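Local coordinates for protein HPT domain (PDB 2A0B) that passes phosphoryl groups along the four-step relay from the anaerobic sensor kinase ArcB, of which it is the C-terminal phosphotransfer domain, to ArcA, at residues A[75-80]-A[109-114]; A[42-47]-A[103-108]; A[54-59]-A[92-97]. One frame throughout, in Å; residues are numbered along the deposited sequence.

Interaction 1: A[75-80]-A[109-114]; sequences LRHLQQ and RHDVEV. With ZN (zinc ion), chain B.
Asp111 pushes its carboxylate against the first turn of helix 76-85, where His77 and Leu78 meet it, while Leu75 packs on the Asp111 backbone. With its CG anti to the carbonyl carbon (chi1 -80°), Asp111 extends toward Leu78, whose side chain comes from the opposite direction, and OD2 ends 3.6 Å from Leu78 CG. The same oxygen lies in the plane of the His77 ring, at its edge, 3.8 Å from CD2; ring and carboxylate are nearly coplanar, their planes 29° apart, although the two side chains cross at about a right angle. His77 holds CG anti to its backbone N (chi1 173°), and this swings the imidazole so that NE2 binds the zinc ion at 2.1 Å. Glu103 and Glu107 are the other protein ligands in the chain.

A water bridges the two helices. It donates to Asp111 OD2 at 2.7 Å and accepts from Leu78 N at 3.2 Å, an amide that precedes the first i-to-i-4 bond of its helix, Gln79 N to Leu75 O. Leu75 occupies the N-cap position but, being apolar, cannot cap with its side chain; it turns inward instead, placing CD2 3.8 Å from Asp111 O and CD1 4.4 Å from Val112 CG2. Phe36 of helix 26-52 packs on Leu75, Leu78 and Val112, so leucine and valine suit a site inside the four-helix bundle.

A buried carboxylate is costly, and here the bridging water and the amino end of a helix probably help to pay for it. They would tend to stabilise a negative Asp111, whereas OD1 lies close to Glu107 OE1, and the like charges would probably work the other way, though the zinc on Glu107 may soften this.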
loop_
_atom_site.group_PDB
_atom_site.type_symbol
_atom_site.label_atom_id
_atom_site.label_comp_id
_atom_site.label_asym_id
_atom_site.label_seq_id
_atom_site.Cartn_x
_atom_site.Cartn_y
_atom_site.Cartn_z
ATOM N N LEU A 75 0.213 0.313 6.313
ATOM C CA LEU A 75 0.375 1.490 5.290
ATOM C C LEU A 75 -1.070 1.891 4.891
ATOM O O LEU A 75 -1.424 1.402 3.806
ATOM C CB LEU A 75 1.272 1.009 4.182
ATOM C CG LEU A 75 2.772 0.744 4.597
ATOM C CD1 LEU A 75 3.528 -0.043 3.579
ATOM C CD2 LEU A 75 3.414 2.096 4.902
ATOM N N ARG A 76 -1.693 2.687 5.702
ATOM C CA ARG A 76 -3.110 3.036 5.548
ATOM C C ARG A 76 -3.383 3.787 4.206
ATOM O O ARG A 76 -4.325 3.427 3.541
ATOM C CB ARG A 76 -3.476 3.920 6.720
ATOM C CG ARG A 76 -4.900 4.421 6.866
ATOM C CD ARG A 76 -4.868 5.822 7.461
ATOM N NE ARG A 76 -4.802 6.037 8.875
ATOM C CZ ARG A 76 -5.608 5.767 9.902
ATOM N NH1 ARG A 76 -6.757 5.099 9.802
ATOM N NH2 ARG A 76 -5.273 6.121 11.147
ATOM N N HIS A 77 -2.447 4.682 3.841
ATOM C CA HIS A 77 -2.793 5.394 2.554
ATOM C C HIS A 77 -2.604 4.545 1.363
ATOM O O HIS A 77 -3.389 4.586 0.351
ATOM C CB HIS A 77 -1.855 6.623 2.526
ATOM C CG HIS A 77 -1.960 7.373 1.196
ATOM N ND1 HIS A 77 -3.172 7.927 0.842
ATOM C CD2 HIS A 77 -1.061 7.535 0.242
ATOM C CE1 HIS A 77 -2.988 8.498 -0.368
ATOM N NE2 HIS A 77 -1.769 8.241 -0.720
ATOM N N LEU A 78 -1.637 3.628 1.281
ATOM C CA LEU A 78 -1.439 2.700 0.224
ATOM C C LEU A 78 -2.633 1.705 0.191
ATOM O O LEU A 78 -3.080 1.291 -0.848
ATOM C CB LEU A 78 -0.139 1.899 0.199
ATOM C CG LEU A 78 1.158 2.750 0.145
ATOM C CD1 LEU A 78 2.393 1.884 0.039
ATOM C CD2 LEU A 78 1.096 3.588 -1.171
ATOM N N GLN A 79 -3.092 1.373 1.413
ATOM C CA GLN A 79 -4.283 0.486 1.448
ATOM C C GLN A 79 -5.539 1.134 0.834
ATOM O O GLN A 79 -6.205 0.469 0.040
ATOM C CB GLN A 79 -4.553 0.156 2.935
ATOM C CG GLN A 79 -5.648 -0.920 3.072
ATOM C CD GLN A 79 -6.037 -1.080 4.525
ATOM O OE1 GLN A 79 -6.522 -2.167 4.875
ATOM N NE2 GLN A 79 -5.877 -0.123 5.382
ATOM N N GLN A 80 -5.660 2.421 1.105
ATOM C CA GLN A 80 -6.813 3.169 0.549
ATOM C C GLN A 80 -6.674 3.336 -0.958
ATOM O O GLN A 80 -7.668 3.146 -1.707
ATOM C CB GLN A 80 -6.986 4.503 1.245
ATOM C CG GLN A 80 -8.214 5.273 0.751
ATOM C CD GLN A 80 -9.507 4.491 0.754
ATOM O OE1 GLN A 80 -9.726 3.611 1.621
ATOM N NE2 GLN A 80 -10.406 4.761 -0.207
ATOM N N ARG A 109 7.753 3.863 -2.199
ATOM C CA ARG A 109 9.033 3.771 -1.429
ATOM C C ARG A 109 9.055 4.782 -0.349
ATOM O O ARG A 109 9.568 4.624 0.809
ATOM C CB ARG A 109 10.191 3.761 -2.411
ATOM C CG ARG A 109 10.247 2.686 -3.469
ATOM C CD ARG A 109 11.503 2.708 -4.324
ATOM N NE ARG A 109 11.655 1.603 -5.264
ATOM C CZ ARG A 109 11.138 1.526 -6.480
ATOM N NH1 ARG A 109 10.354 2.510 -6.928
ATOM N NH2 ARG A 109 11.351 0.453 -7.227
ATOM N N HIS A 110 8.559 6.053 -0.557
ATOM C CA HIS A 110 8.490 7.050 0.459
ATOM C C HIS A 110 7.660 6.692 1.674
ATOM O O HIS A 110 7.951 6.940 2.822
ATOM C CB HIS A 110 8.017 8.417 -0.181
ATOM C CG HIS A 110 7.633 9.456 0.793
ATOM N ND1 HIS A 110 8.560 10.222 1.467
ATOM C CD2 HIS A 110 6.455 9.934 1.288
ATOM C CE1 HIS A 110 7.994 11.061 2.290
ATOM N NE2 HIS A 110 6.692 10.926 2.205
ATOM N N ASP A 111 6.460 6.074 1.398
ATOM C CA ASP A 111 5.595 5.636 2.470
ATOM C C ASP A 111 6.376 4.508 3.289
ATOM O O ASP A 111 6.204 4.689 4.500
ATOM C CB ASP A 111 4.345 4.976 1.879
ATOM C CG ASP A 111 3.251 5.901 1.378
ATOM O OD1 ASP A 111 3.691 6.859 0.653
ATOM O OD2 ASP A 111 2.052 5.882 1.649
ATOM N N VAL A 112 7.099 3.715 2.584
ATOM C CA VAL A 112 7.870 2.683 3.426
ATOM C C VAL A 112 8.907 3.371 4.274
ATOM O O VAL A 112 9.102 3.090 5.472
ATOM C CB VAL A 112 8.489 1.696 2.480
ATOM C CG1 VAL A 112 9.641 0.875 3.103
ATOM C CG2 VAL A 112 7.449 0.766 1.820
ATOM N N GLU A 113 9.604 4.433 3.705
ATOM C CA GLU A 113 10.574 5.119 4.565
ATOM C C GLU A 113 9.993 5.799 5.744
ATOM O O GLU A 113 10.539 5.959 6.846
ATOM C CB GLU A 113 11.296 6.209 3.674
ATOM C CG GLU A 113 12.154 5.564 2.641
ATOM C CD GLU A 113 12.688 6.496 1.550
ATOM O OE1 GLU A 113 12.162 7.615 1.438
ATOM O OE2 GLU A 113 13.593 6.076 0.840
ATOM N N VAL A 114 8.769 6.401 5.703
ATOM C CA VAL A 114 8.032 7.001 6.753
ATOM C C VAL A 114 7.675 5.913 7.850
ATOM O O VAL A 114 7.842 6.281 8.979
ATOM C CB VAL A 114 6.738 7.685 6.251
ATOM C CG1 VAL A 114 5.882 8.174 7.376
ATOM C CG2 VAL A 114 7.211 8.940 5.439
HETATM ZN ZN ZN B . -0.736 9.042 -2.341
HETATM O O HOH W 1 0.688 4.345 3.323
#

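Interaction 2: A[42-47]-A[103-108]; sequences GYVSVL and EMKEEW. With ZN (zinc ion), chain B.
Val44 is the bump of this contact, and Met104, Lys105 and Trp108 form the hollow that takes it. Helices 26-52 and 93-122 run antiparallel here, at 161° between the short segments, with axes 10.4 Å apart. The forked tip of Val44 divides the work. CG1 meets the base of Lys105 across its chain, 3.8 Å from CB, while CG2 dips between Met104, 4.1 Å from its CG, and the indole of Trp108, 4.0 Å from CD1. Trp108 has CG in the crowded position between backbone N and carbonyl carbon (chi1 71°), which folds the indole back along its own helix, with Met104 O in plane at the ring edge, and makes it a wall of the hollow. Cut back to an alanine, the Val44 position would lose both methyls and would probably leave a gap between the Lys105 stem, Met104 CG and the indole, with Trp108 less firmly backed.

One turn on, Leu47 widens the apolar strip: its CD1 comes 4.2 Å from Met104 CE in one of the two conformations of that methionine, a flexible chain well fitted to an uneven space. Ile66 of helix 56-72 also touches Leu47, whose side chain lies about 9 Å from that of the phosphorylation site, His64.

The helix 93-122 is thus two-sided. Away from the apolar seam, Glu103 OE2 and Glu107 OE2, one turn apart, bind the zinc ion at 2.1 and 2.0 Å alongside His77. Dispersion and burial hold the bundle seam, while the carboxylates on the other side bind the metal and the Lys105 ammonium extends outward, where it makes a long, weak ion pair with Glu48.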
loop_
_atom_site.group_PDB
_atom_site.type_symbol
_atom_site.label_atom_id
_atom_site.label_comp_id
_atom_site.label_asym_id
_atom_site.label_seq_id
_atom_site.Cartn_x
_atom_site.Cartn_y
_atom_site.Cartn_z
ATOM N N GLY A 42 7.360 -5.648 -8.287
ATOM C CA GLY A 42 6.658 -6.529 -9.147
ATOM C C GLY A 42 5.164 -6.299 -9.148
ATOM O O GLY A 42 4.526 -6.424 -10.211
ATOM N N TYR A 43 4.531 -5.958 -8.029
ATOM C CA TYR A 43 3.114 -5.700 -7.940
ATOM C C TYR A 43 2.802 -4.408 -8.794
ATOM O O TYR A 43 1.800 -4.462 -9.484
ATOM C CB TYR A 43 2.586 -5.517 -6.518
ATOM C CG TYR A 43 2.682 -6.790 -5.609
ATOM C CD1 TYR A 43 2.976 -7.990 -6.161
ATOM C CD2 TYR A 43 2.464 -6.523 -4.267
ATOM C CE1 TYR A 43 3.035 -9.132 -5.290
ATOM C CE2 TYR A 43 2.506 -7.647 -3.357
ATOM C CZ TYR A 43 2.805 -8.826 -3.982
ATOM O OH TYR A 43 2.846 -10.005 -3.142
ATOM N N VAL A 44 3.705 -3.462 -8.656
ATOM C CA VAL A 44 3.372 -2.194 -9.421
ATOM C C VAL A 44 3.601 -2.448 -10.896
ATOM O O VAL A 44 2.756 -2.007 -11.710
ATOM C CB VAL A 44 4.210 -1.072 -8.847
ATOM C CG1 VAL A 44 4.158 0.162 -9.814
ATOM C CG2 VAL A 44 3.766 -0.571 -7.490
ATOM N N SER A 45 4.612 -3.221 -11.292
ATOM C CA SER A 45 4.801 -3.559 -12.687
ATOM C C SER A 45 3.619 -4.314 -13.264
ATOM O O SER A 45 3.202 -4.129 -14.421
ATOM C CB SER A 45 6.116 -4.308 -12.915
ATOM O OG SER A 45 7.183 -3.505 -12.425
ATOM N N VAL A 46 2.991 -5.226 -12.506
ATOM C CA VAL A 46 1.815 -5.943 -12.972
ATOM C C VAL A 46 0.638 -4.979 -13.112
ATOM O O VAL A 46 -0.098 -5.098 -14.098
ATOM C CB VAL A 46 1.422 -7.105 -12.027
ATOM C CG1 VAL A 46 0.060 -7.693 -12.353
ATOM C CG2 VAL A 46 2.522 -8.172 -12.146
ATOM N N LEU A 47 0.430 -4.042 -12.191
ATOM C CA LEU A 47 -0.600 -3.038 -12.311
ATOM C C LEU A 47 -0.426 -2.278 -13.658
ATOM O O LEU A 47 -1.436 -2.156 -14.351
ATOM C CB LEU A 47 -0.596 -1.925 -11.257
ATOM C CG LEU A 47 -1.348 -2.170 -9.966
ATOM C CD1 LEU A 47 -1.064 -1.044 -8.982
ATOM C CD2 LEU A 47 -2.854 -2.317 -10.240
ATOM N N GLU A 103 0.262 7.392 -8.899
ATOM C CA GLU A 103 0.401 7.903 -7.569
ATOM C C GLU A 103 1.073 6.805 -6.670
ATOM O O GLU A 103 2.061 7.079 -6.017
ATOM C CB GLU A 103 -0.930 8.265 -6.988
ATOM C CG GLU A 103 -0.791 8.870 -5.623
ATOM C CD GLU A 103 -2.110 9.169 -5.007
ATOM O OE1 GLU A 103 -3.193 9.325 -5.698
ATOM O OE2 GLU A 103 -2.220 9.317 -3.767
ATOM N N MET A 104 0.474 5.625 -6.814
ATOM C CA MET A 104 1.110 4.481 -6.064
ATOM C C MET A 104 2.533 4.250 -6.463
ATOM O O MET A 104 3.426 4.082 -5.602
ATOM C CB MET A 104 0.334 3.178 -6.399
ATOM C CG MET A 104 1.049 1.993 -5.718
ATOM S SD MET A 104 0.096 1.461 -4.259
ATOM C CE MET A 104 -1.318 0.840 -5.189
ATOM N N LYS A 105 2.869 4.211 -7.758
ATOM C CA LYS A 105 4.178 3.941 -8.287
ATOM C C LYS A 105 5.168 4.967 -7.733
ATOM O O LYS A 105 6.313 4.660 -7.353
ATOM C CB LYS A 105 4.127 3.981 -9.816
ATOM C CG LYS A 105 5.518 3.895 -10.463
ATOM C CD LYS A 105 5.336 3.954 -11.982
ATOM C CE LYS A 105 6.496 3.270 -12.693
ATOM N NZ LYS A 105 6.505 3.606 -14.157
ATOM N N GLU A 106 4.748 6.233 -7.780
ATOM C CA GLU A 106 5.655 7.304 -7.378
ATOM C C GLU A 106 5.895 7.368 -5.889
ATOM O O GLU A 106 6.972 7.854 -5.494
ATOM C CB GLU A 106 5.129 8.726 -7.811
ATOM C CG GLU A 106 5.197 8.887 -9.327
ATOM C CD GLU A 106 4.643 10.257 -9.806
ATOM O OE1 GLU A 106 4.564 11.199 -9.032
ATOM O OE2 GLU A 106 4.296 10.236 -10.994
ATOM N N GLU A 107 4.969 6.978 -4.993
ATOM C CA GLU A 107 5.118 7.205 -3.600
ATOM C C GLU A 107 5.412 5.908 -2.702
ATOM O O GLU A 107 5.721 6.311 -1.576
ATOM C CB GLU A 107 3.888 7.786 -2.978
ATOM C CG GLU A 107 2.739 6.762 -2.835
ATOM C CD GLU A 107 1.626 7.430 -2.127
ATOM O OE1 GLU A 107 1.631 7.884 -0.984
ATOM O OE2 GLU A 107 0.595 7.591 -2.851
ATOM N N TRP A 108 5.292 4.774 -3.307
ATOM C CA TRP A 108 5.320 3.708 -2.212
ATOM C C TRP A 108 6.663 3.600 -1.482
ATOM O O TRP A 108 6.525 3.333 -0.259
ATOM C CB TRP A 108 4.922 2.396 -2.859
ATOM C CG TRP A 108 5.875 1.765 -3.777
ATOM C CD1 TRP A 108 5.975 1.863 -5.138
ATOM C CD2 TRP A 108 6.995 0.909 -3.428
ATOM N NE1 TRP A 108 6.978 1.141 -5.670
ATOM C CE2 TRP A 108 7.638 0.533 -4.562
ATOM C CE3 TRP A 108 7.388 0.464 -2.123
ATOM C CZ2 TRP A 108 8.768 -0.303 -4.603
ATOM C CZ3 TRP A 108 8.510 -0.366 -2.164
ATOM C CH2 TRP A 108 9.157 -0.731 -3.338
HETATM ZN ZN ZN B . -0.736 9.042 -2.341
#

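Interaction 3: A[54-59]-A[92-97]; sequences QDKKGI and AWEDNV
Ile59 and Val97 bring their CA atoms to 8.9 Å, and Lys56 and Glu94 theirs to 9.7 Å, so the first turns of helices 56-72 and 93-122 face each other across a full layer of side chains. Ile59 enters that layer with its CG2 methyl, which touches both Trp93 CZ2 and Val97 CG2 at 4.0 Å, crossing both partners obliquely. Val97 backs the indole in turn, with CB over the centre of one face of the Trp93 ring. The indole is further fixed by its N-H, as NE1 donates to Ile85 O, while the benzene half reaches across to helix 56-72.

Gln54 and Asp55 form the tight connection between two helices of the HPt four-helix bundle: Gln54, with positive phi, ends helix 26-52 in a Schellman motif, and Asp55 is the N-cap of the next. Asp55 OD1 accepts from Gly58 N at 3.0 Å (N-H to acceptor angle 156°), the donor standing 68° out of the carboxylate plane. Glycine fits here because a CB would run into Asp55 OD2.

Lys56 lends its aliphatic chain to the tryptophan: Lys56 CG lies 3.7 Å from Trp93 CH2, and a bend at chi3 (-106°) brings Lys56 CE back to 3.8 Å from Trp93 CZ3. Lys56 NZ stays 4.6 Å from Glu94 OE2, near enough that the opposite charges probably attract, though they are not in contact.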
loop_
_atom_site.group_PDB
_atom_site.type_symbol
_atom_site.label_atom_id
_atom_site.label_comp_id
_atom_site.label_asym_id
_atom_site.label_seq_id
_atom_site.Cartn_x
_atom_site.Cartn_y
_atom_site.Cartn_z
ATOM N N GLN A 54 -5.459 -2.708 -20.840
ATOM C CA GLN A 54 -6.841 -2.381 -20.504
ATOM C C GLN A 54 -7.536 -3.604 -19.962
ATOM O O GLN A 54 -8.715 -3.874 -20.223
ATOM C CB GLN A 54 -7.501 -1.686 -21.729
ATOM C CG GLN A 54 -6.836 -0.331 -21.928
ATOM C CD GLN A 54 -7.400 0.713 -22.836
ATOM O OE1 GLN A 54 -6.652 1.322 -23.627
ATOM N NE2 GLN A 54 -8.695 1.012 -22.771
ATOM N N ASP A 55 -6.827 -4.387 -19.116
ATOM C CA ASP A 55 -7.405 -5.614 -18.537
ATOM C C ASP A 55 -7.978 -5.262 -17.171
ATOM O O ASP A 55 -7.264 -5.223 -16.163
ATOM C CB ASP A 55 -6.325 -6.674 -18.455
ATOM C CG ASP A 55 -6.678 -7.966 -17.755
ATOM O OD1 ASP A 55 -7.795 -8.165 -17.265
ATOM O OD2 ASP A 55 -5.814 -8.866 -17.650
ATOM N N LYS A 56 -9.263 -4.947 -17.079
ATOM C CA LYS A 56 -9.929 -4.525 -15.881
ATOM C C LYS A 56 -9.875 -5.571 -14.759
ATOM O O LYS A 56 -9.565 -5.180 -13.629
ATOM C CB LYS A 56 -11.385 -4.122 -16.156
ATOM C CG LYS A 56 -12.124 -3.796 -14.873
ATOM C CD LYS A 56 -13.630 -3.786 -15.075
ATOM C CE LYS A 56 -14.119 -2.356 -15.068
ATOM N NZ LYS A 56 -15.601 -2.299 -15.312
ATOM N N LYS A 57 -10.064 -6.841 -15.091
ATOM C CA LYS A 57 -9.995 -7.880 -14.054
ATOM C C LYS A 57 -8.580 -7.946 -13.473
ATOM O O LYS A 57 -8.443 -8.160 -12.264
ATOM C CB LYS A 57 -10.447 -9.228 -14.611
ATOM C CG LYS A 57 -9.992 -10.453 -13.837
ATOM C CD LYS A 57 -10.848 -11.685 -14.147
ATOM C CE LYS A 57 -10.075 -12.945 -13.765
ATOM N NZ LYS A 57 -10.531 -13.527 -12.471
ATOM N N GLY A 58 -7.577 -7.823 -14.310
ATOM C CA GLY A 58 -6.163 -7.865 -13.916
ATOM C C GLY A 58 -5.840 -6.708 -12.995
ATOM O O GLY A 58 -5.174 -6.810 -11.962
ATOM N N ILE A 59 -6.311 -5.478 -13.341
ATOM C CA ILE A 59 -6.105 -4.334 -12.496
ATOM C C ILE A 59 -6.796 -4.465 -11.154
ATOM O O ILE A 59 -6.179 -4.179 -10.119
ATOM C CB ILE A 59 -6.652 -3.014 -13.155
ATOM C CG1 ILE A 59 -5.888 -2.752 -14.459
ATOM C CG2 ILE A 59 -6.620 -1.852 -12.179
ATOM C CD1 ILE A 59 -6.633 -1.633 -15.239
ATOM N N ALA A 92 -15.870 7.557 -10.604
ATOM C CA ALA A 92 -14.592 8.092 -11.103
ATOM C C ALA A 92 -13.571 7.066 -11.509
ATOM O O ALA A 92 -12.453 7.299 -11.933
ATOM C CB ALA A 92 -14.003 8.971 -10.011
ATOM N N TRP A 93 -13.849 5.719 -11.364
ATOM C CA TRP A 93 -12.849 4.716 -11.636
ATOM C C TRP A 93 -12.169 4.746 -12.979
ATOM O O TRP A 93 -10.974 4.751 -13.157
ATOM C CB TRP A 93 -13.421 3.265 -11.351
ATOM C CG TRP A 93 -12.391 2.175 -11.374
ATOM C CD1 TRP A 93 -11.689 1.738 -10.233
ATOM C CD2 TRP A 93 -11.914 1.396 -12.438
ATOM N NE1 TRP A 93 -10.872 0.723 -10.635
ATOM C CE2 TRP A 93 -10.931 0.449 -11.956
ATOM C CE3 TRP A 93 -12.195 1.322 -13.817
ATOM C CZ2 TRP A 93 -10.312 -0.438 -12.801
ATOM C CZ3 TRP A 93 -11.553 0.421 -14.628
ATOM C CH2 TRP A 93 -10.578 -0.472 -14.145
ATOM N N GLU A 94 -12.982 4.826 -14.083
ATOM C CA GLU A 94 -12.366 4.838 -15.397
ATOM C C GLU A 94 -11.508 6.130 -15.594
ATOM O O GLU A 94 -10.459 5.951 -16.221
ATOM C CB GLU A 94 -13.513 4.849 -16.445
ATOM C CG GLU A 94 -14.133 3.477 -16.658
ATOM C CD GLU A 94 -13.349 2.516 -17.513
ATOM O OE1 GLU A 94 -12.411 2.897 -18.245
ATOM O OE2 GLU A 94 -13.645 1.288 -17.509
ATOM N N ASP A 95 -11.994 7.198 -15.023
ATOM C CA ASP A 95 -11.221 8.455 -15.220
ATOM C C ASP A 95 -9.907 8.467 -14.432
ATOM O O ASP A 95 -8.945 9.116 -14.793
ATOM C CB ASP A 95 -11.973 9.650 -14.703
ATOM C CG ASP A 95 -13.123 10.154 -15.683
ATOM O OD1 ASP A 95 -13.030 9.650 -16.775
ATOM O OD2 ASP A 95 -13.869 10.794 -14.944
ATOM N N ASN A 96 -9.937 7.819 -13.235
ATOM C CA ASN A 96 -8.843 8.032 -12.299
ATOM C C ASN A 96 -7.993 6.788 -12.016
ATOM O O ASN A 96 -6.914 7.053 -11.452
ATOM C CB ASN A 96 -9.535 8.457 -10.986
ATOM C CG ASN A 96 -9.989 9.919 -11.000
ATOM O OD1 ASN A 96 -9.566 10.571 -11.962
ATOM N ND2 ASN A 96 -10.716 10.340 -9.996
ATOM N N VAL A 97 -8.369 5.642 -12.539
ATOM C CA VAL A 97 -7.492 4.482 -12.124
ATOM C C VAL A 97 -6.083 4.595 -12.568
ATOM O O VAL A 97 -5.108 4.237 -11.869
ATOM C CB VAL A 97 -8.218 3.199 -12.548
ATOM C CG1 VAL A 97 -8.170 2.954 -14.045
ATOM C CG2 VAL A 97 -7.536 2.062 -11.755
#

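How the interactions relate
From the N terminus, the chain passes first through 42-47 on helix 26-52, then 54-59 opening helix 56-72, then 75-80 opening helix 76-85. All three find their partners on or at the start of helix 93-122, though not in the same order. Segment 92-97 closes interaction 3, 103-108 closes interaction 2, and 109-114 closes interaction 1. Interaction 3 is therefore nested within the loop of interaction 2, whereas interaction 1 crosses both. The last long helix thus ties the other three bundle helices together. Interactions 1 and 2 meet at the shared zinc ion and where Leu78 packs on Trp108; interactions 2 and 3 touch through Leu47 CD2 and Ile59 O; interactions 1 and 3 remain apart.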